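Methyl transferase from Methanosarcina acetivorans (Methanosarcina acetivorans, PDB 6MRO) probably acts as an S-adenosylmethionine-dependent methyltransferase and binds S-adenosyl-L-homocysteine and calcium. Local coordinates at residues A36-C41 / I102-G107; C41-N46 / K64-D69. The protein carries 1 engineered substitution. All blocks are in the same frame, centred on the assembly; numbering follows the deposited sequence.

Contact 1. Residues A36-C41 / I102-G107. With SAH (S-adenosyl-L-homocysteine), chain B.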
ATOM      1  N   ALA A  36      -5.617  -9.324   5.961  1.00 19.44           N
ATOM      2  CA  ALA A  36      -5.178  -8.170   5.183  1.00 19.26           C
ATOM      3  C   ALA A  36      -3.663  -8.161   5.070  1.00 20.51           C
ATOM      4  O   ALA A  36      -2.967  -8.479   6.037  1.00 21.84           O
ATOM      5  CB  ALA A  36      -5.650  -6.855   5.812  1.00 17.79           C
ATOM      6  N   LEU A  37      -3.163  -7.778   3.893  1.00 16.90           N
ATOM      7  CA  LEU A  37      -1.734  -7.588   3.662  1.00 16.71           C
ATOM      8  C   LEU A  37      -1.448  -6.134   3.294  1.00 16.01           C
ATOM      9  O   LEU A  37      -2.047  -5.597   2.362  1.00 16.16           O
ATOM     10  CB  LEU A  37      -1.256  -8.512   2.541  1.00 20.59           C
ATOM     11  CG  LEU A  37       0.192  -8.343   2.076  1.00 17.37           C
ATOM     12  CD1 LEU A  37       1.154  -8.904   3.116  1.00 17.76           C
ATOM     13  CD2 LEU A  37       0.377  -9.109   0.779  1.00 20.47           C
ATOM     14  N   ASP A  38      -0.520  -5.510   4.000  1.00 17.78           N
ATOM     15  CA  ASP A  38      -0.068  -4.162   3.662  1.00 17.12           C
ATOM     16  C   ASP A  38       1.282  -4.328   2.972  1.00 15.98           C
ATOM     17  O   ASP A  38       2.267  -4.680   3.621  1.00 15.98           O
ATOM     18  CB  ASP A  38       0.036  -3.287   4.919  1.00 17.95           C
ATOM     19  CG  ASP A  38       0.464  -1.845   4.610  1.00 19.10           C
ATOM     20  OD1 ASP A  38       0.987  -1.593   3.514  1.00 20.23           O
ATOM     21  OD2 ASP A  38       0.287  -0.956   5.478  1.00 20.21           O
ATOM     22  N   ILE A  39       1.319  -4.126   1.643  1.00 16.94           N
ATOM     23  CA  ILE A  39       2.546  -4.336   0.875  1.00 15.93           C
ATOM     24  C   ILE A  39       3.365  -3.048   0.896  1.00 16.71           C
ATOM     25  O   ILE A  39       2.841  -1.957   0.640  1.00 16.12           O
ATOM     26  CB  ILE A  39       2.232  -4.806  -0.565  1.00 17.24           C
ATOM     27  CG1 ILE A  39       1.244  -3.891  -1.274  1.00 17.18           C
ATOM     28  CG2 ILE A  39       1.668  -6.226  -0.563  1.00 21.63           C
ATOM     29  CD1 ILE A  39       1.026  -4.286  -2.773  1.00 16.76           C
ATOM     30  N   GLY A  40       4.646  -3.167   1.243  1.00 16.39           N
ATOM     31  CA  GLY A  40       5.469  -1.986   1.447  1.00 15.94           C
ATOM     32  C   GLY A  40       4.971  -1.187   2.635  1.00 15.46           C
ATOM     33  O   GLY A  40       4.749   0.019   2.527  1.00 16.88           O
ATOM     34  N   CYS A  41       4.804  -1.857   3.775  1.00 15.57           N
ATOM     35  CA  CYS A  41       4.075  -1.289   4.898  1.00 15.31           C
ATOM     36  C   CYS A  41       4.851  -0.218   5.661  1.00 16.42           C
ATOM     37  O   CYS A  41       4.253   0.453   6.511  1.00 17.29           O
ATOM     38  CB  CYS A  41       3.663  -2.394   5.862  1.00 15.60           C
ATOM     39  SG  CYS A  41       5.098  -3.244   6.611  1.00 18.40           S
ATOM     40  N   ILE A 102      -7.871  -8.660   1.703  1.00 19.02           N
ATOM     41  CA  ILE A 102      -7.556  -7.258   1.439  1.00 17.92           C
ATOM     42  C   ILE A 102      -6.059  -7.153   1.209  1.00 17.55           C
ATOM     43  O   ILE A 102      -5.272  -7.738   1.970  1.00 17.36           O
ATOM     44  CB  ILE A 102      -7.950  -6.345   2.618  1.00 21.32           C
ATOM     45  CG1 ILE A 102      -9.438  -6.424   2.942  1.00 26.57           C
ATOM     46  CG2 ILE A 102      -7.477  -4.901   2.392  1.00 27.47           C
ATOM     47  CD1 ILE A 102      -9.693  -6.472   4.453  1.00 29.51           C
ATOM     48  N   VAL A 103      -5.658  -6.426   0.165  1.00 17.15           N
ATOM     49  CA  VAL A 103      -4.296  -5.905   0.054  1.00 16.63           C
ATOM     50  C   VAL A 103      -4.386  -4.386   0.016  1.00 18.63           C
ATOM     51  O   VAL A 103      -5.137  -3.833  -0.801  1.00 17.79           O
ATOM     52  CB  VAL A 103      -3.558  -6.418  -1.196  1.00 17.52           C
ATOM     53  CG1 VAL A 103      -2.187  -5.715  -1.328  1.00 20.42           C
ATOM     54  CG2 VAL A 103      -3.379  -7.949  -1.132  1.00 19.02           C
ATOM     55  N   ILE A 104      -3.615  -3.709   0.886  1.00 17.33           N
ATOM     56  CA  ILE A 104      -3.500  -2.252   0.838  1.00 16.64           C
ATOM     57  C   ILE A 104      -2.100  -1.861   0.389  1.00 15.45           C
ATOM     58  O   ILE A 104      -1.102  -2.497   0.723  1.00 14.93           O
ATOM     59  CB  ILE A 104      -3.871  -1.541   2.166  1.00 14.91           C
ATOM     60  CG1 ILE A 104      -2.894  -1.869   3.299  1.00 15.87           C
ATOM     61  CG2 ILE A 104      -5.324  -1.844   2.552  1.00 15.62           C
ATOM     62  CD1 ILE A 104      -3.075  -0.963   4.534  1.00 17.37           C
ATOM     63  N   ASP A 105      -2.036  -0.769  -0.368  1.00 17.64           N
ATOM     64  CA  ASP A 105      -0.803  -0.335  -1.022  1.00 14.83           C
ATOM     65  C   ASP A 105      -0.780   1.178  -0.832  1.00 18.05           C
ATOM     66  O   ASP A 105      -1.522   1.897  -1.496  1.00 17.52           O
ATOM     67  CB  ASP A 105      -0.843  -0.769  -2.486  1.00 15.55           C
ATOM     68  CG  ASP A 105       0.303  -0.240  -3.320  1.00 17.32           C
ATOM     69  OD1 ASP A 105       0.573  -0.919  -4.335  1.00 20.74           O
ATOM     70  OD2 ASP A 105       0.933   0.793  -2.994  1.00 19.09           O
ATOM     71  N   SER A 106       0.037   1.659   0.116  1.00 15.06           N
ATOM     72  CA  SER A 106       0.090   3.082   0.461  1.00 16.84           C
ATOM     73  C   SER A 106       1.455   3.575  -0.007  1.00 20.59           C
ATOM     74  O   SER A 106       2.419   3.587   0.759  1.00 17.97           O
ATOM     75  CB  SER A 106      -0.117   3.296   1.991  1.00 17.75           C
ATOM     76  OG  SER A 106       0.020   4.666   2.385  1.00 17.44           O
ATOM     77  N   GLY A 107       1.542   3.955  -1.284  1.00 16.67           N
ATOM     78  CA  GLY A 107       2.790   4.445  -1.836  1.00 18.65           C
ATOM     79  C   GLY A 107       3.775   3.418  -2.373  1.00 19.69           C
ATOM     80  O   GLY A 107       4.886   3.813  -2.780  1.00 21.17           O
TER
HETATM   81  N   SAH B 201       3.263   2.208   3.178  1.00 14.59           N
HETATM   82  CA  SAH B 201       4.192   2.985   4.020  1.00 14.90           C
HETATM   83  CB  SAH B 201       5.523   3.183   3.306  1.00 15.24           C
HETATM   84  CG  SAH B 201       5.384   3.755   1.895  1.00 17.86           C
HETATM   85  SD  SAH B 201       6.965   4.169   1.122  1.00 18.28           S
HETATM   86  C   SAH B 201       3.613   4.338   4.404  1.00 19.19           C
HETATM   87  O   SAH B 201       2.550   4.737   3.905  1.00 17.37           O
HETATM   88  OXT SAH B 201       4.217   5.055   5.216  1.00 20.22           O
HETATM   89  C5' SAH B 201       7.131   2.660   0.119  1.00 18.96           C
HETATM   90  C4' SAH B 201       7.624   1.457   0.927  1.00 19.05           C
HETATM   91  O4' SAH B 201       7.734   0.335   0.061  1.00 22.38           O
HETATM   92  C3' SAH B 201       8.982   1.639   1.603  1.00 16.93           C
HETATM   93  O3' SAH B 201       8.817   1.354   2.984  1.00 16.83           O
HETATM   94  C2' SAH B 201       9.881   0.641   0.885  1.00 19.04           C
HETATM   95  O2' SAH B 201      10.899   0.067   1.692  1.00 20.99           O
HETATM   96  C1' SAH B 201       8.886  -0.403   0.411  1.00 17.40           C
HETATM   97  N9  SAH B 201       9.289  -1.180  -0.767  1.00 22.07           N
HETATM   98  C8  SAH B 201       9.816  -0.720  -1.955  1.00 23.00           C
HETATM   99  N7  SAH B 201       9.987  -1.771  -2.776  1.00 22.27           N
HETATM  100  C5  SAH B 201       9.556  -2.887  -2.138  1.00 22.76           C
HETATM  101  C6  SAH B 201       9.505  -4.229  -2.502  1.00 24.55           C
HETATM  102  N6  SAH B 201       9.932  -4.625  -3.694  1.00 26.03           N
HETATM  103  N1  SAH B 201       9.009  -5.145  -1.612  1.00 19.99           N
HETATM  104  C2  SAH B 201       8.558  -4.745  -0.368  1.00 19.05           C
HETATM  105  N3  SAH B 201       8.620  -3.420   0.004  1.00 19.09           N
HETATM  106  C4  SAH B 201       9.101  -2.516  -0.883  1.00 19.76           C
HETATM  107  O   HOH W   1       1.682   0.255   1.730  1.00 18.69           O
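Ile39 and Ile104 bury the most surface, followed by Leu37, where two parallel strands run side by side with their directions 21° apart. Leu37 pairs by its backbone: its N-H goes to Ile102 O (2.9 Å) and its carbonyl O takes the N-H of Ile104. Two residues on, Ile39 N donates to Ile104 O over 3.1 Å, almost in line with the carbonyl (C=O...N 178°). On the face shared with Leu37 and Val103, Ile39 carries CG1 wedged between its own backbone N and carbonyl carbon (chi1 52°), which sends CD1 across the strand gap to Val103 CG1 at 3.8 Å, the two side chains meeting nearly at right angles. The same methyl brushes Asp105 OD1, an oxygen hydrogen-bonded to Tyr134 OH. On the other face Ile104 passes its CG1-CD1 arm at a slant across the Asp38 carboxylate, CD1 lying 3.5 Å from Asp38 OD2. A water 2.7 Å from Asp38 OD1 takes the N-H of Ser106 and also reaches Ile39 O, bridging the strands where their CA atoms draw apart; its two protons cannot serve every acceptor nearby at once. Beyond that point S-adenosyl-L-homocysteine takes over the bridging: its amino N donates to Gly40 O (2.7 Å) and to Ser106 O (2.9 Å), while Ser106 OG donates to its carboxylate. Gly40 has positive phi, and a CB there would come too close to the ribose O4'. Adjacent parallel strands opening at their C-terminal ends onto the ligand are typical of Rossmann-like folds, here the class I methyltransferase form with antiparallel strand 184-193 in the sheet.

Contact 2. Residues C41-N46 / K64-D69. Engineered in segment 64-69: Arg65 (natural residue Asp). With SAH (S-adenosyl-L-homocysteine), chain B.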
ATOM      1  N   CYS A  41       4.804  -1.857   3.775  1.00 15.57           N
ATOM      2  CA  CYS A  41       4.075  -1.289   4.898  1.00 15.31           C
ATOM      3  C   CYS A  41       4.851  -0.218   5.661  1.00 16.42           C
ATOM      4  O   CYS A  41       4.253   0.453   6.511  1.00 17.29           O
ATOM      5  CB  CYS A  41       3.663  -2.394   5.862  1.00 15.60           C
ATOM      6  SG  CYS A  41       5.098  -3.244   6.611  1.00 18.40           S
ATOM      7  N   GLY A  42       6.146  -0.062   5.417  1.00 16.14           N
ATOM      8  CA  GLY A  42       6.876   0.966   6.146  1.00 19.67           C
ATOM      9  C   GLY A  42       6.812   0.747   7.645  1.00 16.73           C
ATOM     10  O   GLY A  42       6.850  -0.388   8.134  1.00 18.46           O
ATOM     11  N   ARG A  43       6.708   1.851   8.396  1.00 18.25           N
ATOM     12  CA  ARG A  43       6.698   1.807   9.857  1.00 17.62           C
ATOM     13  C   ARG A  43       5.315   1.526  10.442  1.00 17.41           C
ATOM     14  O   ARG A  43       5.102   1.772  11.639  1.00 18.09           O
ATOM     15  CB  ARG A  43       7.276   3.109  10.420  1.00 20.00           C
ATOM     16  CG  ARG A  43       8.778   3.107  10.371  1.00 20.64           C
ATOM     17  CD  ARG A  43       9.400   4.444  10.751  1.00 23.24           C
ATOM     18  NE  ARG A  43      10.830   4.277  10.985  1.00 22.06           N
ATOM     19  CZ  ARG A  43      11.757   5.146  10.601  1.00 22.41           C
ATOM     20  NH1 ARG A  43      13.044   4.914  10.876  1.00 25.11           N
ATOM     21  NH2 ARG A  43      11.411   6.215   9.875  1.00 22.59           N
ATOM     22  N   GLY A  44       4.369   1.041   9.623  1.00 16.68           N
ATOM     23  CA  GLY A  44       3.242   0.264  10.114  1.00 16.86           C
ATOM     24  C   GLY A  44       1.975   0.990  10.523  1.00 19.12           C
ATOM     25  O   GLY A  44       1.083   0.343  11.084  1.00 18.74           O
ATOM     26  N   GLU A  45       1.839   2.293  10.239  1.00 17.43           N
ATOM     27  CA  GLU A  45       0.646   3.017  10.692  1.00 17.27           C
ATOM     28  C   GLU A  45      -0.639   2.440  10.089  1.00 17.11           C
ATOM     29  O   GLU A  45      -1.606   2.161  10.810  1.00 16.98           O
ATOM     30  CB  GLU A  45       0.763   4.510  10.378  1.00 18.21           C
ATOM     31  CG  GLU A  45       1.838   5.197  11.168  1.00 19.15           C
ATOM     32  CD  GLU A  45       1.465   5.393  12.632  1.00 23.60           C
ATOM     33  OE1 GLU A  45       2.394   5.623  13.428  1.00 24.93           O
ATOM     34  OE2 GLU A  45       0.264   5.332  12.985  1.00 24.68           O
ATOM     35  N   ASN A  46      -0.668   2.238   8.772  1.00 15.79           N
ATOM     36  CA  ASN A  46      -1.893   1.722   8.164  1.00 15.59           C
ATOM     37  C   ASN A  46      -2.168   0.295   8.616  1.00 17.45           C
ATOM     38  O   ASN A  46      -3.325  -0.085   8.834  1.00 17.04           O
ATOM     39  CB  ASN A  46      -1.803   1.779   6.643  1.00 15.02           C
ATOM     40  CG  ASN A  46      -1.824   3.199   6.113  1.00 16.06           C
ATOM     41  OD1 ASN A  46      -2.566   4.038   6.621  1.00 18.30           O
ATOM     42  ND2 ASN A  46      -1.058   3.457   5.049  1.00 15.16           N
ATOM     43  N   LYS A  64      14.538  -3.546   6.873  1.00 23.69           N
ATOM     44  CA  LYS A  64      14.467  -4.115   8.212  1.00 25.86           C
ATOM     45  C   LYS A  64      14.226  -3.041   9.260  1.00 26.41           C
ATOM     46  O   LYS A  64      13.534  -3.286  10.254  1.00 28.49           O
ATOM     47  CB  LYS A  64      15.737  -4.898   8.549  1.00 33.10           C
ATOM     48  CG  LYS A  64      16.182  -5.876   7.487  1.00 39.00           C
ATOM     49  CD  LYS A  64      17.465  -6.598   7.909  1.00 44.15           C
ATOM     50  CE  LYS A  64      18.543  -5.601   8.300  1.00 48.43           C
ATOM     51  NZ  LYS A  64      18.955  -4.719   7.162  1.00 49.03           N
ATOM     52  N   ARG A  65      14.799  -1.847   9.066  1.00 23.97           N
ATOM     53  CA  ARG A  65      14.586  -0.768  10.026  1.00 28.42           C
ATOM     54  C   ARG A  65      13.109  -0.403  10.129  1.00 24.68           C
ATOM     55  O   ARG A  65      12.581  -0.214  11.233  1.00 24.16           O
ATOM     56  CB  ARG A  65      15.425   0.450   9.636  1.00 35.32           C
ATOM     57  CG  ARG A  65      15.052   1.747  10.348  1.00 37.61           C
ATOM     58  CD  ARG A  65      15.403   1.688  11.810  1.00 38.33           C
ATOM     59  NE  ARG A  65      15.256   2.983  12.471  1.00 37.60           N
ATOM     60  CZ  ARG A  65      16.225   3.889  12.572  1.00 42.89           C
ATOM     61  NH1 ARG A  65      17.417   3.652  12.037  1.00 44.04           N
ATOM     62  NH2 ARG A  65      16.004   5.037  13.201  1.00 42.10           N
ATOM     63  N   ALA A  66      12.421  -0.298   8.990  1.00 22.37           N
ATOM     64  CA  ALA A  66      10.999   0.017   9.035  1.00 20.46           C
ATOM     65  C   ALA A  66      10.220  -1.097   9.728  1.00 21.20           C
ATOM     66  O   ALA A  66       9.376  -0.836  10.598  1.00 22.50           O
ATOM     67  CB  ALA A  66      10.476   0.260   7.618  1.00 19.28           C
ATOM     68  N   ILE A  67      10.495  -2.352   9.354  1.00 24.76           N
ATOM     69  CA  ILE A  67       9.824  -3.487   9.989  1.00 22.30           C
ATOM     70  C   ILE A  67      10.107  -3.513  11.494  1.00 23.88           C
ATOM     71  O   ILE A  67       9.197  -3.734  12.305  1.00 24.32           O
ATOM     72  CB  ILE A  67      10.226  -4.803   9.290  1.00 22.62           C
ATOM     73  CG1 ILE A  67       9.615  -4.866   7.866  1.00 19.80           C
ATOM     74  CG2 ILE A  67       9.822  -6.034  10.140  1.00 22.78           C
ATOM     75  CD1 ILE A  67       8.088  -4.733   7.818  1.00 23.54           C
ATOM     76  N   SER A  68      11.363  -3.267  11.889  0.50 24.71           N
ATOM     77  CA  SER A  68      11.698  -3.254  13.311  0.50 27.05           C
ATOM     78  C   SER A  68      10.937  -2.157  14.045  0.50 25.50           C
ATOM     79  O   SER A  68      10.413  -2.381  15.144  0.50 25.45           O
ATOM     80  CB  SER A  68      13.205  -3.073  13.497  0.50 30.02           C
ATOM     81  OG  SER A  68      13.907  -4.200  13.011  0.50 33.50           O
ATOM     82  N   ASP A  69      10.875  -0.961  13.454  1.00 23.41           N
ATOM     83  CA  ASP A  69      10.113   0.129  14.056  1.00 25.99           C
ATOM     84  C   ASP A  69       8.618  -0.165  14.052  1.00 22.07           C
ATOM     85  O   ASP A  69       7.919   0.198  15.004  1.00 26.85           O
ATOM     86  CB  ASP A  69      10.398   1.448  13.328  1.00 21.84           C
ATOM     87  CG  ASP A  69      11.803   1.966  13.589  1.00 24.68           C
ATOM     88  OD1 ASP A  69      12.416   1.561  14.596  1.00 27.34           O
ATOM     89  OD2 ASP A  69      12.299   2.760  12.774  1.00 26.83           O
TER
HETATM   90  N   SAH B 201       3.263   2.208   3.178  1.00 14.59           N
HETATM   91  CA  SAH B 201       4.192   2.985   4.020  1.00 14.90           C
HETATM   92  CB  SAH B 201       5.523   3.183   3.306  1.00 15.24           C
HETATM   93  CG  SAH B 201       5.384   3.755   1.895  1.00 17.86           C
HETATM   94  SD  SAH B 201       6.965   4.169   1.122  1.00 18.28           S
HETATM   95  C   SAH B 201       3.613   4.338   4.404  1.00 19.19           C
HETATM   96  O   SAH B 201       2.550   4.737   3.905  1.00 17.37           O
HETATM   97  OXT SAH B 201       4.217   5.055   5.216  1.00 20.22           O
HETATM   98  C5' SAH B 201       7.131   2.660   0.119  1.00 18.96           C
HETATM   99  C4' SAH B 201       7.624   1.457   0.927  1.00 19.05           C
HETATM  100  O4' SAH B 201       7.734   0.335   0.061  1.00 22.38           O
HETATM  101  C3' SAH B 201       8.982   1.639   1.603  1.00 16.93           C
HETATM  102  O3' SAH B 201       8.817   1.354   2.984  1.00 16.83           O
HETATM  103  C2' SAH B 201       9.881   0.641   0.885  1.00 19.04           C
HETATM  104  O2' SAH B 201      10.899   0.067   1.692  1.00 20.99           O
HETATM  105  C1' SAH B 201       8.886  -0.403   0.411  1.00 17.40           C
HETATM  106  N9  SAH B 201       9.289  -1.180  -0.767  1.00 22.07           N
HETATM  107  C8  SAH B 201       9.816  -0.720  -1.955  1.00 23.00           C
HETATM  108  N7  SAH B 201       9.987  -1.771  -2.776  1.00 22.27           N
HETATM  109  C5  SAH B 201       9.556  -2.887  -2.138  1.00 22.76           C
HETATM  110  C6  SAH B 201       9.505  -4.229  -2.502  1.00 24.55           C
HETATM  111  N6  SAH B 201       9.932  -4.625  -3.694  1.00 26.03           N
HETATM  112  N1  SAH B 201       9.009  -5.145  -1.612  1.00 19.99           N
HETATM  113  C2  SAH B 201       8.558  -4.745  -0.368  1.00 19.05           C
HETATM  114  N3  SAH B 201       8.620  -3.420   0.004  1.00 19.09           N
HETATM  115  C4  SAH B 201       9.101  -2.516  -0.883  1.00 19.76           C
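Arg43 grips Asp69 side-on, NE (2.8 Å) and NH1 (3.0 Å) both donating to the single oxygen OD2. The guanidinium and carboxylate planes are nearly coplanar, 28° apart; NE arrives on the anti side of OD2 and NH1 almost along its C-O axis. From the syn side the same oxygen accepts Arg65 NE at 3.0 Å, so three N-H groups converge on it. Arg65 is an engineered residue, an aspartate in the natural protein, and this third bond belongs to the variant. It brings Arg65 NE within 3.3 Å of Arg43 NH1, two donors whose likeness the shared carboxylate probably offsets. Arg43 reaches the helix with its chain extended from CG to NE, CG lying opposite the carbonyl carbon (chi1 -79°), and NH2 continues to Asp14 and Gly9 O. A leucine in place of Arg43 would probably leave both Asp69 and Asp14 without this shared counter-charge and loosen the turn's hold on the helix. Beneath the charges, Ala66 CB rests on the Gly42 peptide, 3.7 Å from Gly42 C. Farther in, Cys41 SG meets Ile67 CD1 at 3.6 Å. Cys41 to Gly44 form a type II' turn, with Gly42 at positive phi where a CB would run into the homocysteine part of S-adenosyl-L-homocysteine; Gly44 then holds the N-cap position of helix 45-51. The turn thus packs against the first turns of helix 64-76, Phe83 of strand 82-85 touches both Cys41 and Ile67, and Asp61, at the end of strand 56-61, accepts a hydrogen bond from Gly42 N through OD2.

Contact 1 lies at the centre of the chain, between the adjacent inner strands 35-39 and 100-106, and is held by backbone pairing and aliphatic packing. Contact 2, its centre about 12 Å from that of contact 1, joins the turn after strand 35-39 to helix 64-76; largely buried, Arg43 included, it is exposed at the engineered Arg65 and relies on charge. Cys41 belongs to both, since the first strand of contact 1 runs straight into the turn of contact 2. Asn46 links them too, its CB packing on Ile104 CD1 at 3.7 Å. Both border S-adenosyl-L-homocysteine: contact 1 hydrogen-bonds its amino acid end, whereas contact 2 lines it by packing.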